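Local atomic coordinates of oxalate--CoA ligase (Arabidopsis thaliana, PDB entry 5IE2), a protein that is a plant enzyme of the ANL (AMP-binding) superfamily that holds adenosine-5'-triphosphate in its ligand pocket. Residues P55-L61 / R80-L86; W246-K250 / E276-L282; T255-P261 / L282-C288. All blocks are in the same frame, centred on the assembly; numbering follows the deposited sequence.

Contact 1: P55-L61 / R80-L86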
loop_
_atom_site.group_PDB
_atom_site.type_symbol
_atom_site.label_atom_id
_atom_site.label_comp_id
_atom_site.label_asym_id
_atom_site.label_seq_id
_atom_site.Cartn_x
_atom_site.Cartn_y
_atom_site.Cartn_z
ATOM N N PRO A 55 -18.787 -3.368 20.203
ATOM C CA PRO A 55 -17.604 -4.133 19.777
ATOM C C PRO A 55 -17.931 -5.089 18.623
ATOM O O PRO A 55 -18.991 -5.708 18.625
ATOM C CB PRO A 55 -17.193 -4.911 21.054
ATOM C CG PRO A 55 -17.693 -4.008 22.210
ATOM C CD PRO A 55 -19.025 -3.443 21.656
ATOM N N GLY A 56 -17.075 -5.125 17.598
ATOM C CA GLY A 56 -17.307 -5.977 16.447
ATOM C C GLY A 56 -18.114 -5.279 15.344
ATOM O O GLY A 56 -18.182 -5.799 14.230
ATOM N N ASP A 57 -18.720 -4.135 15.636
ATOM C CA ASP A 57 -19.447 -3.423 14.551
ATOM C C ASP A 57 -18.466 -2.990 13.447
ATOM O O ASP A 57 -17.284 -2.678 13.745
ATOM C CB ASP A 57 -20.183 -2.160 15.051
ATOM C CG ASP A 57 -21.493 -2.475 15.812
ATOM O OD1 ASP A 57 -21.959 -3.644 15.781
ATOM O OD2 ASP A 57 -22.027 -1.524 16.453
ATOM N N VAL A 58 -18.954 -2.912 12.197
ATOM C CA VAL A 58 -18.114 -2.402 11.076
ATOM C C VAL A 58 -18.553 -0.989 10.723
ATOM O O VAL A 58 -19.756 -0.737 10.578
ATOM C CB VAL A 58 -18.207 -3.304 9.827
ATOM C CG1 VAL A 58 -17.401 -2.696 8.655
ATOM C CG2 VAL A 58 -17.660 -4.734 10.194
ATOM N N VAL A 59 -17.602 -0.058 10.642
ATOM C CA VAL A 59 -17.916 1.325 10.282
ATOM C C VAL A 59 -17.175 1.639 8.974
ATOM O O VAL A 59 -15.970 1.504 8.911
ATOM C CB VAL A 59 -17.484 2.308 11.375
ATOM C CG1 VAL A 59 -17.695 3.787 10.925
ATOM C CG2 VAL A 59 -18.204 2.044 12.709
ATOM N N ALA A 60 -17.895 2.037 7.944
ATOM C CA ALA A 60 -17.266 2.386 6.653
ATOM C C ALA A 60 -16.816 3.834 6.693
ATOM O O ALA A 60 -17.452 4.672 7.346
ATOM C CB ALA A 60 -18.265 2.159 5.455
ATOM N N LEU A 61 -15.660 4.108 6.080
ATOM C CA LEU A 61 -15.139 5.492 6.022
ATOM C C LEU A 61 -14.877 5.851 4.560
ATOM O O LEU A 61 -14.235 5.063 3.845
ATOM C CB LEU A 61 -13.831 5.639 6.807
ATOM C CG LEU A 61 -13.996 5.346 8.299
ATOM C CD1 LEU A 61 -13.561 3.934 8.551
ATOM C CD2 LEU A 61 -13.182 6.324 9.124
ATOM N N ARG A 80 -13.427 -0.446 19.589
ATOM C CA ARG A 80 -13.468 -1.907 19.356
ATOM C C ARG A 80 -14.277 -2.281 18.132
ATOM O O ARG A 80 -14.739 -3.412 18.008
ATOM C CB ARG A 80 -14.046 -2.690 20.604
ATOM C CG ARG A 80 -13.229 -2.451 21.902
ATOM C CD ARG A 80 -13.711 -3.429 23.021
ATOM N NE ARG A 80 -13.485 -4.831 22.631
ATOM C CZ ARG A 80 -14.134 -5.875 23.138
ATOM N NH1 ARG A 80 -15.086 -5.680 24.051
ATOM N NH2 ARG A 80 -13.863 -7.114 22.707
ATOM N N ALA A 81 -14.422 -1.342 17.208
ATOM C CA ALA A 81 -15.112 -1.602 15.969
ATOM C C ALA A 81 -14.093 -1.806 14.872
ATOM O O ALA A 81 -12.895 -1.595 15.077
ATOM C CB ALA A 81 -16.070 -0.417 15.636
ATOM N N THR A 82 -14.577 -2.214 13.699
ATOM C CA THR A 82 -13.715 -2.512 12.552
ATOM C C THR A 82 -13.861 -1.391 11.526
ATOM O O THR A 82 -14.992 -1.132 11.118
ATOM C CB THR A 82 -14.114 -3.880 11.895
ATOM O OG1 THR A 82 -13.936 -4.934 12.869
ATOM C CG2 THR A 82 -13.208 -4.191 10.690
ATOM N N ALA A 83 -12.752 -0.757 11.121
ATOM C CA ALA A 83 -12.791 0.309 10.091
ATOM C C ALA A 83 -12.776 -0.302 8.693
ATOM O O ALA A 83 -11.940 -1.170 8.445
ATOM C CB ALA A 83 -11.626 1.223 10.263
ATOM N N ALA A 84 -13.673 0.154 7.795
ATOM C CA ALA A 84 -13.712 -0.299 6.411
ATOM C C ALA A 84 -13.542 0.952 5.516
ATOM O O ALA A 84 -14.541 1.538 5.072
ATOM C CB ALA A 84 -15.042 -1.019 6.124
ATOM N N PRO A 85 -12.298 1.354 5.282
ATOM C CA PRO A 85 -12.022 2.516 4.399
ATOM C C PRO A 85 -12.372 2.141 2.955
ATOM O O PRO A 85 -12.083 1.028 2.502
ATOM C CB PRO A 85 -10.531 2.760 4.584
ATOM C CG PRO A 85 -9.982 1.557 5.302
ATOM C CD PRO A 85 -11.079 0.789 5.899
ATOM N N LEU A 86 -13.020 3.056 2.239
ATOM C CA LEU A 86 -13.469 2.798 0.877
ATOM C C LEU A 86 -13.004 3.941 -0.035
ATOM O O LEU A 86 -12.965 5.105 0.393
ATOM C CB LEU A 86 -14.999 2.673 0.821
ATOM C CG LEU A 86 -15.581 1.474 1.601
ATOM C CD1 LEU A 86 -17.102 1.523 1.532
ATOM C CD2 LEU A 86 -15.065 0.142 1.037
#
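Asp57 O accepts the shortest backbone bond between 55-61 and 80-86, from Thr82 N at 2.7 Å, and the methyl CB of Ala81 also lies close to this oxygen at 3.2 Å. From here strands 58-61 and 82-85 run side by side as a parallel pair, their axes 28° apart. Thr82 O takes the next bond, from Val59 N at 2.9 Å, while the CA-H of Val58 leans on the same oxygen. Val59 O in turn takes Ala84 N. Ala84 O is approached differently: Leu61 N reaches it from above the carbonyl plane. Leu86 N to Leu61 O closes the series at 2.8 Å.

On the face carrying Val58, Ala60, Thr82 and Ala84 the contacts are small. Val58 points CG1 away from its backbone N (chi1 176°), which sets that methyl 3.8 Å from Ala84 CB and leaves CG2 beside Thr82 CB. On the other face Leu61 swings CD1 over to Ala83 CB, 3.7 Å away.

At the N-terminal end of the pair Gly56 N binds Arg80 O. Arg80, with positive phi, is the C-prime residue of the Schellman motif that ends helix 67-78, and its bend at chi3 (62°) brings the guanidinium against Pro55, whose CB lies over one face, toward the rim; Pro55 CG is 3.6 Å from Arg80 NH1. The charge itself is paired through NE with Asp163.

The pair forms the two strands of a beta-alpha-beta unit. Its helix 67-78 covers the face of Val59, Leu61 and Ala83, and helix 92-101 meets Ala60 and Leu86. Strand 58-61 is bonded on its other edge to strand 104-110, whereas Ala83 makes backbone bonds to Ala165 and Phe167.

Contact 2: W246-K250 / E276-L282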
loop_
_atom_site.group_PDB
_atom_site.type_symbol
_atom_site.label_atom_id
_atom_site.label_comp_id
_atom_site.label_asym_id
_atom_site.label_seq_id
_atom_site.Cartn_x
_atom_site.Cartn_y
_atom_site.Cartn_z
ATOM N N TRP A 246 7.816 18.200 -2.888
ATOM C CA TRP A 246 9.075 18.569 -2.281
ATOM C C TRP A 246 8.941 19.800 -1.400
ATOM O O TRP A 246 9.596 19.845 -0.375
ATOM C CB TRP A 246 10.176 18.784 -3.328
ATOM C CG TRP A 246 10.656 17.420 -3.896
ATOM C CD1 TRP A 246 10.491 16.966 -5.170
ATOM C CD2 TRP A 246 11.337 16.381 -3.180
ATOM N NE1 TRP A 246 11.028 15.702 -5.306
ATOM C CE2 TRP A 246 11.546 15.315 -4.092
ATOM C CE3 TRP A 246 11.800 16.253 -1.863
ATOM C CZ2 TRP A 246 12.214 14.140 -3.730
ATOM C CZ3 TRP A 246 12.448 15.071 -1.488
ATOM C CH2 TRP A 246 12.659 14.029 -2.427
ATOM N N PRO A 247 8.103 20.782 -1.792
ATOM C CA PRO A 247 7.909 21.861 -0.794
ATOM C C PRO A 247 7.390 21.379 0.568
ATOM O O PRO A 247 7.845 21.890 1.608
ATOM C CB PRO A 247 6.907 22.776 -1.481
ATOM C CG PRO A 247 7.301 22.669 -2.940
ATOM C CD PRO A 247 7.608 21.196 -3.128
ATOM N N ASP A 248 6.458 20.423 0.557
ATOM C CA ASP A 248 5.973 19.831 1.811
ATOM C C ASP A 248 7.054 19.031 2.531
ATOM O O ASP A 248 7.157 19.106 3.764
ATOM C CB ASP A 248 4.758 18.938 1.566
ATOM C CG ASP A 248 3.453 19.737 1.368
ATOM O OD1 ASP A 248 3.448 20.962 1.665
ATOM O OD2 ASP A 248 2.445 19.136 0.917
ATOM N N MET A 249 7.831 18.256 1.776
ATOM C CA MET A 249 8.891 17.448 2.388
ATOM C C MET A 249 9.893 18.371 3.079
ATOM O O MET A 249 10.414 18.036 4.145
ATOM C CB MET A 249 9.618 16.591 1.348
ATOM C CG MET A 249 8.753 15.474 0.725
ATOM S SD MET A 249 8.621 13.993 1.817
ATOM C CE MET A 249 10.297 13.281 1.622
ATOM N N LYS A 250 10.216 19.512 2.433
ATOM C CA LYS A 250 11.164 20.427 3.081
ATOM C C LYS A 250 10.567 21.102 4.291
ATOM O O LYS A 250 11.167 21.101 5.379
ATOM C CB LYS A 250 11.655 21.522 2.101
ATOM C CG LYS A 250 12.490 20.991 1.008
ATOM C CD LYS A 250 12.787 22.200 0.067
ATOM C CE LYS A 250 12.907 21.770 -1.351
ATOM N NZ LYS A 250 13.530 22.895 -2.141
ATOM N N GLU A 276 14.277 20.962 -8.101
ATOM C CA GLU A 276 14.352 21.878 -6.980
ATOM C C GLU A 276 15.766 22.427 -6.899
ATOM O O GLU A 276 16.719 21.744 -7.311
ATOM C CB GLU A 276 13.990 21.187 -5.672
ATOM C CG GLU A 276 12.568 20.686 -5.617
ATOM C CD GLU A 276 11.546 21.798 -5.411
ATOM O OE1 GLU A 276 11.845 22.709 -4.607
ATOM O OE2 GLU A 276 10.447 21.742 -6.012
ATOM N N THR A 277 15.909 23.650 -6.390
ATOM C CA THR A 277 17.236 24.228 -6.221
ATOM C C THR A 277 17.988 23.470 -5.129
ATOM O O THR A 277 19.198 23.268 -5.239
ATOM C CB THR A 277 17.176 25.737 -5.904
ATOM O OG1 THR A 277 16.314 25.967 -4.783
ATOM C CG2 THR A 277 16.634 26.496 -7.090
ATOM N N GLU A 278 17.282 22.995 -4.100
ATOM C CA GLU A 278 17.907 22.038 -3.176
ATOM C C GLU A 278 16.894 21.013 -2.616
ATOM O O GLU A 278 15.728 21.328 -2.401
ATOM C CB GLU A 278 18.602 22.738 -2.008
ATOM C CG GLU A 278 17.676 23.436 -1.050
ATOM C CD GLU A 278 18.440 24.112 0.078
ATOM O OE1 GLU A 278 17.816 24.844 0.877
ATOM O OE2 GLU A 278 19.656 23.848 0.208
ATOM N N TYR A 279 17.373 19.799 -2.365
ATOM C CA TYR A 279 16.533 18.721 -1.817
ATOM C C TYR A 279 16.907 18.437 -0.395
ATOM O O TYR A 279 18.064 18.586 -0.031
ATOM C CB TYR A 279 16.684 17.437 -2.646
ATOM C CG TYR A 279 16.041 17.559 -3.980
ATOM C CD1 TYR A 279 14.669 17.450 -4.110
ATOM C CD2 TYR A 279 16.814 17.808 -5.137
ATOM C CE1 TYR A 279 14.052 17.589 -5.338
ATOM C CE2 TYR A 279 16.222 17.945 -6.369
ATOM C CZ TYR A 279 14.844 17.850 -6.483
ATOM O OH TYR A 279 14.255 18.009 -7.735
ATOM N N PRO A 280 15.943 17.991 0.416
ATOM C CA PRO A 280 16.319 17.594 1.771
ATOM C C PRO A 280 17.147 16.301 1.746
ATOM O O PRO A 280 17.037 15.522 0.790
ATOM C CB PRO A 280 14.982 17.394 2.468
ATOM C CG PRO A 280 14.017 17.084 1.352
ATOM C CD PRO A 280 14.513 17.854 0.138
ATOM N N LYS A 281 18.006 16.102 2.747
ATOM C CA LYS A 281 18.767 14.855 2.872
ATOM C C LYS A 281 17.920 13.808 3.565
ATOM O O LYS A 281 17.750 13.884 4.763
ATOM C CB LYS A 281 20.053 15.045 3.693
ATOM C CG LYS A 281 21.348 14.673 2.975
ATOM C CD LYS A 281 22.551 15.583 3.425
ATOM C CE LYS A 281 23.914 14.846 3.410
ATOM N NZ LYS A 281 25.115 15.727 3.654
ATOM N N LEU A 282 17.424 12.820 2.837
ATOM C CA LEU A 282 16.549 11.798 3.469
ATOM C C LEU A 282 17.393 10.626 3.977
ATOM O O LEU A 282 18.456 10.322 3.413
ATOM C CB LEU A 282 15.540 11.302 2.444
ATOM C CG LEU A 282 14.693 12.383 1.824
ATOM C CD1 LEU A 282 13.720 11.788 0.741
ATOM C CD2 LEU A 282 13.903 13.165 2.915
#
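Trp246 reaches out of helix 242-251 into the loop 276-282, and its CB is the first atom to meet it, 3.8 Å from Glu276 CG. With CG set opposite the carbonyl carbon (chi1 -74°), the indole extends across the loop. Its five-membered ring and the shared CD2-CE2 bond receive the CD1-CE1 edge of Tyr279 over one face, a T-shaped pair with centroids 4.7 Å apart and planes at 74°. Farther along, CE3 and CZ3 meet the ring of Pro280, which approaches obliquely, with Pro280 CD 3.7 Å from Trp246 CE3. At the far edge, near the plane of the ring, Trp246 CH2 ends against Leu282 CD1 at 4.0 Å.

The loop links helix 261-273 to strand 284-287 in a beta-alpha-beta unit; helix 242-251, which precedes the first strand of that unit, packs against it. Within the loop Glu276 N binds Tyr279 OH at 3.0 Å, and Glu276 CB lies over a face of the phenol, toward its rim. The same hydroxyl is bonded to His271, and Phe304 meets Tyr279 edge-to-face; these partners probably help to fix the ring that meets Trp246.

One turn on, Met249 folds back at chi2 and chi3 and brings CE against both methyls of Leu282, 3.8 Å from Leu282 CD1 and from CD2. Lys250 passes Pro280 with its CG, then, bent at chi3, reaches the polar end of the loop. Its NZ has two acceptors: Glu278 O at 2.7 Å, met in the carbonyl plane, and Glu276 OE1 at 3.0 Å, a salt bridge made on the anti side of the carboxylate, 22° out of its plane.

Contact 3: T255-P261 / L282-C288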
loop_
_atom_site.group_PDB
_atom_site.type_symbol
_atom_site.label_atom_id
_atom_site.label_comp_id
_atom_site.label_asym_id
_atom_site.label_seq_id
_atom_site.Cartn_x
_atom_site.Cartn_y
_atom_site.Cartn_z
ATOM N N THR A 255 12.161 13.014 6.586
ATOM C CA THR A 255 13.373 12.216 6.638
ATOM C C THR A 255 13.255 10.983 5.746
ATOM O O THR A 255 14.247 10.257 5.582
ATOM C CB THR A 255 13.686 11.733 8.069
ATOM O OG1 THR A 255 12.565 10.996 8.564
ATOM C CG2 THR A 255 13.966 12.943 9.025
ATOM N N TRP A 256 12.051 10.718 5.237
ATOM C CA TRP A 256 11.883 9.555 4.332
ATOM C C TRP A 256 10.542 9.704 3.616
ATOM O O TRP A 256 9.700 10.535 4.040
ATOM C CB TRP A 256 11.928 8.233 5.162
ATOM C CG TRP A 256 10.764 8.064 6.075
ATOM C CD1 TRP A 256 10.506 8.789 7.228
ATOM C CD2 TRP A 256 9.672 7.139 5.924
ATOM N NE1 TRP A 256 9.335 8.342 7.807
ATOM C CE2 TRP A 256 8.826 7.301 7.059
ATOM C CE3 TRP A 256 9.376 6.125 4.976
ATOM C CZ2 TRP A 256 7.657 6.503 7.269
ATOM C CZ3 TRP A 256 8.214 5.310 5.179
ATOM C CH2 TRP A 256 7.351 5.533 6.304
ATOM N N TYR A 257 10.286 8.866 2.590
ATOM C CA TYR A 257 8.925 8.670 2.108
ATOM C C TYR A 257 8.835 7.264 1.485
ATOM O O TYR A 257 9.868 6.612 1.226
ATOM C CB TYR A 257 8.459 9.766 1.076
ATOM C CG TYR A 257 9.006 9.642 -0.336
ATOM C CD1 TYR A 257 8.249 9.053 -1.365
ATOM C CD2 TYR A 257 10.271 10.134 -0.652
ATOM C CE1 TYR A 257 8.739 8.943 -2.664
ATOM C CE2 TYR A 257 10.774 10.046 -1.933
ATOM C CZ TYR A 257 9.994 9.456 -2.953
ATOM O OH TYR A 257 10.490 9.352 -4.229
ATOM N N THR A 258 7.605 6.836 1.285
ATOM C CA THR A 258 7.361 5.545 0.646
ATOM C C THR A 258 6.357 5.754 -0.471
ATOM O O THR A 258 5.397 6.573 -0.337
ATOM C CB THR A 258 6.860 4.498 1.687
ATOM O OG1 THR A 258 6.718 3.229 1.046
ATOM C CG2 THR A 258 5.494 4.904 2.289
ATOM N N ALA A 259 6.547 5.035 -1.585
ATOM C CA ALA A 259 5.627 5.184 -2.696
ATOM C C ALA A 259 5.684 3.933 -3.528
ATOM O O ALA A 259 6.529 3.054 -3.296
ATOM C CB ALA A 259 5.960 6.419 -3.546
ATOM N N VAL A 260 4.797 3.844 -4.494
ATOM C CA VAL A 260 4.848 2.728 -5.466
ATOM C C VAL A 260 5.661 3.175 -6.717
ATOM O O VAL A 260 5.802 4.391 -6.975
ATOM C CB VAL A 260 3.424 2.289 -5.876
ATOM C CG1 VAL A 260 2.624 1.861 -4.602
ATOM C CG2 VAL A 260 2.695 3.465 -6.620
ATOM N N PRO A 261 6.165 2.227 -7.514
ATOM C CA PRO A 261 6.996 2.641 -8.661
ATOM C C PRO A 261 6.341 3.686 -9.600
ATOM O O PRO A 261 7.051 4.585 -10.050
ATOM C CB PRO A 261 7.224 1.333 -9.417
ATOM C CG PRO A 261 7.320 0.297 -8.265
ATOM C CD PRO A 261 6.198 0.759 -7.304
ATOM N N LEU A 282 17.424 12.820 2.837
ATOM C CA LEU A 282 16.549 11.798 3.469
ATOM C C LEU A 282 17.393 10.626 3.977
ATOM O O LEU A 282 18.456 10.322 3.413
ATOM C CB LEU A 282 15.540 11.302 2.444
ATOM C CG LEU A 282 14.693 12.383 1.824
ATOM C CD1 LEU A 282 13.720 11.788 0.741
ATOM C CD2 LEU A 282 13.903 13.165 2.915
ATOM N N ARG A 283 16.921 9.958 5.020
ATOM C CA ARG A 283 17.512 8.730 5.490
ATOM C C ARG A 283 17.373 7.614 4.446
ATOM O O ARG A 283 18.304 6.838 4.230
ATOM C CB ARG A 283 16.848 8.267 6.810
ATOM C CG ARG A 283 17.234 9.035 8.023
ATOM C CD ARG A 283 17.284 8.056 9.264
ATOM N NE ARG A 283 15.978 7.599 9.625
ATOM C CZ ARG A 283 15.599 6.323 9.681
ATOM N NH1 ARG A 283 16.431 5.313 9.379
ATOM N NH2 ARG A 283 14.373 6.067 10.072
ATOM N N PHE A 284 16.214 7.537 3.818
ATOM C CA PHE A 284 15.964 6.518 2.785
ATOM C C PHE A 284 14.707 6.869 2.022
ATOM O O PHE A 284 13.881 7.695 2.447
ATOM C CB PHE A 284 15.824 5.082 3.387
ATOM C CG PHE A 284 14.613 4.916 4.274
ATOM C CD1 PHE A 284 13.411 4.411 3.782
ATOM C CD2 PHE A 284 14.672 5.293 5.607
ATOM C CE1 PHE A 284 12.310 4.263 4.624
ATOM C CE2 PHE A 284 13.589 5.141 6.447
ATOM C CZ PHE A 284 12.400 4.636 5.966
ATOM N N ILE A 285 14.548 6.213 0.885
ATOM C CA ILE A 285 13.343 6.319 0.083
ATOM C C ILE A 285 12.866 4.884 -0.068
ATOM O O ILE A 285 13.679 4.028 -0.329
ATOM C CB ILE A 285 13.622 6.962 -1.299
ATOM C CG1 ILE A 285 13.882 8.480 -1.109
ATOM C CG2 ILE A 285 12.399 6.735 -2.281
ATOM C CD1 ILE A 285 14.470 9.124 -2.435
ATOM N N ARG A 286 11.574 4.645 0.137
ATOM C CA ARG A 286 11.074 3.285 0.067
ATOM C C ARG A 286 10.166 3.062 -1.149
ATOM O O ARG A 286 9.426 3.977 -1.563
ATOM C CB ARG A 286 10.336 2.975 1.386
ATOM C CG ARG A 286 9.765 1.525 1.453
ATOM C CD ARG A 286 9.054 1.394 2.807
ATOM N NE ARG A 286 8.521 0.037 3.005
ATOM C CZ ARG A 286 7.243 -0.325 2.857
ATOM N NH1 ARG A 286 6.290 0.535 2.447
ATOM N NH2 ARG A 286 6.909 -1.589 3.120
ATOM N N SER A 287 10.225 1.835 -1.723
ATOM C CA SER A 287 9.320 1.469 -2.796
ATOM C C SER A 287 8.664 0.130 -2.461
ATOM O O SER A 287 9.314 -0.693 -1.877
ATOM C CB SER A 287 10.100 1.377 -4.133
ATOM O OG SER A 287 9.236 1.061 -5.240
ATOM N N CYS A 288 7.384 -0.047 -2.768
ATOM C CA CYS A 288 6.693 -1.319 -2.466
ATOM C C CYS A 288 5.510 -1.449 -3.408
ATOM O O CYS A 288 5.195 -0.472 -4.124
ATOM C CB CYS A 288 6.276 -1.349 -0.962
ATOM S SG CYS A 288 5.732 -2.960 -0.403
#
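Arg286 makes both backbone and side-chain bonds to 255-261. Its N donates to Tyr257 O at 2.8 Å, and its NH1 reaches Thr258 OG1 at 3.1 Å, the hydroxyl lying close to the guanidinium plane. With CG anti to its backbone N (chi1 -179°) and the chain extended to NE, Arg286 lies alongside Thr258, both pointing the same way. Thr258 OG1 is also bonded to His216; Arg286 NE is bonded to Tyr198 and NH1 to His319. Arg286 O takes Ala259 N at 3.1 Å and has His264 as a further partner.

Toward the start of the pair Arg283 N binds Thr255 O at 2.7 Å. Phe284 O is buried and has no hydrogen-bond partner in the model; the CA-H of Trp256 lies against it, with CA 3.3 Å away.

Apolar contacts lie on both faces. Trp256 lays its CB over the Phe284 ring, a CH-pi contact 3.8 Å from the centroid, while the two rings, 26° from parallel, are slid apart and barely overlap. On the other face Tyr257 CE2 meets Ile285 obliquely, 3.6 Å from Ile285 CG1, and the tyrosine hydroxyl is bonded to His264. Strands 256-259 and 284-287 are parallel neighbours joined through helix 261-273 as a beta-alpha-beta unit.

Bonds at NE and NH1 probably restrict rotation of the buried Arg286 guanidinium, and the Cys288 side chain, whose CB lies over one face of it, is also about 4 Å from the bound ATP.

In the fold
All three contacts lie within the AMP-binding part of the chain, and contacts 1 and 3 each join the strands of a beta-alpha-beta unit, in two different sheets. They sit on opposite sides of the chain's centre, their own centres 29 Å apart. Contact 2 adjoins contact 3, with centres 13 Å apart: Leu282 belongs to both, and Met249 CE touches Trp256 O at 3.7 Å. Their segments alternate along the chain, so helix 242-251 packs on the loop entering the strand that pairs with its own successor. Contact 3 leads to the bound ATP at its Cys288 end, whereas in contact 1 the Pro85 side chain stays about 13 Å from the nucleotide.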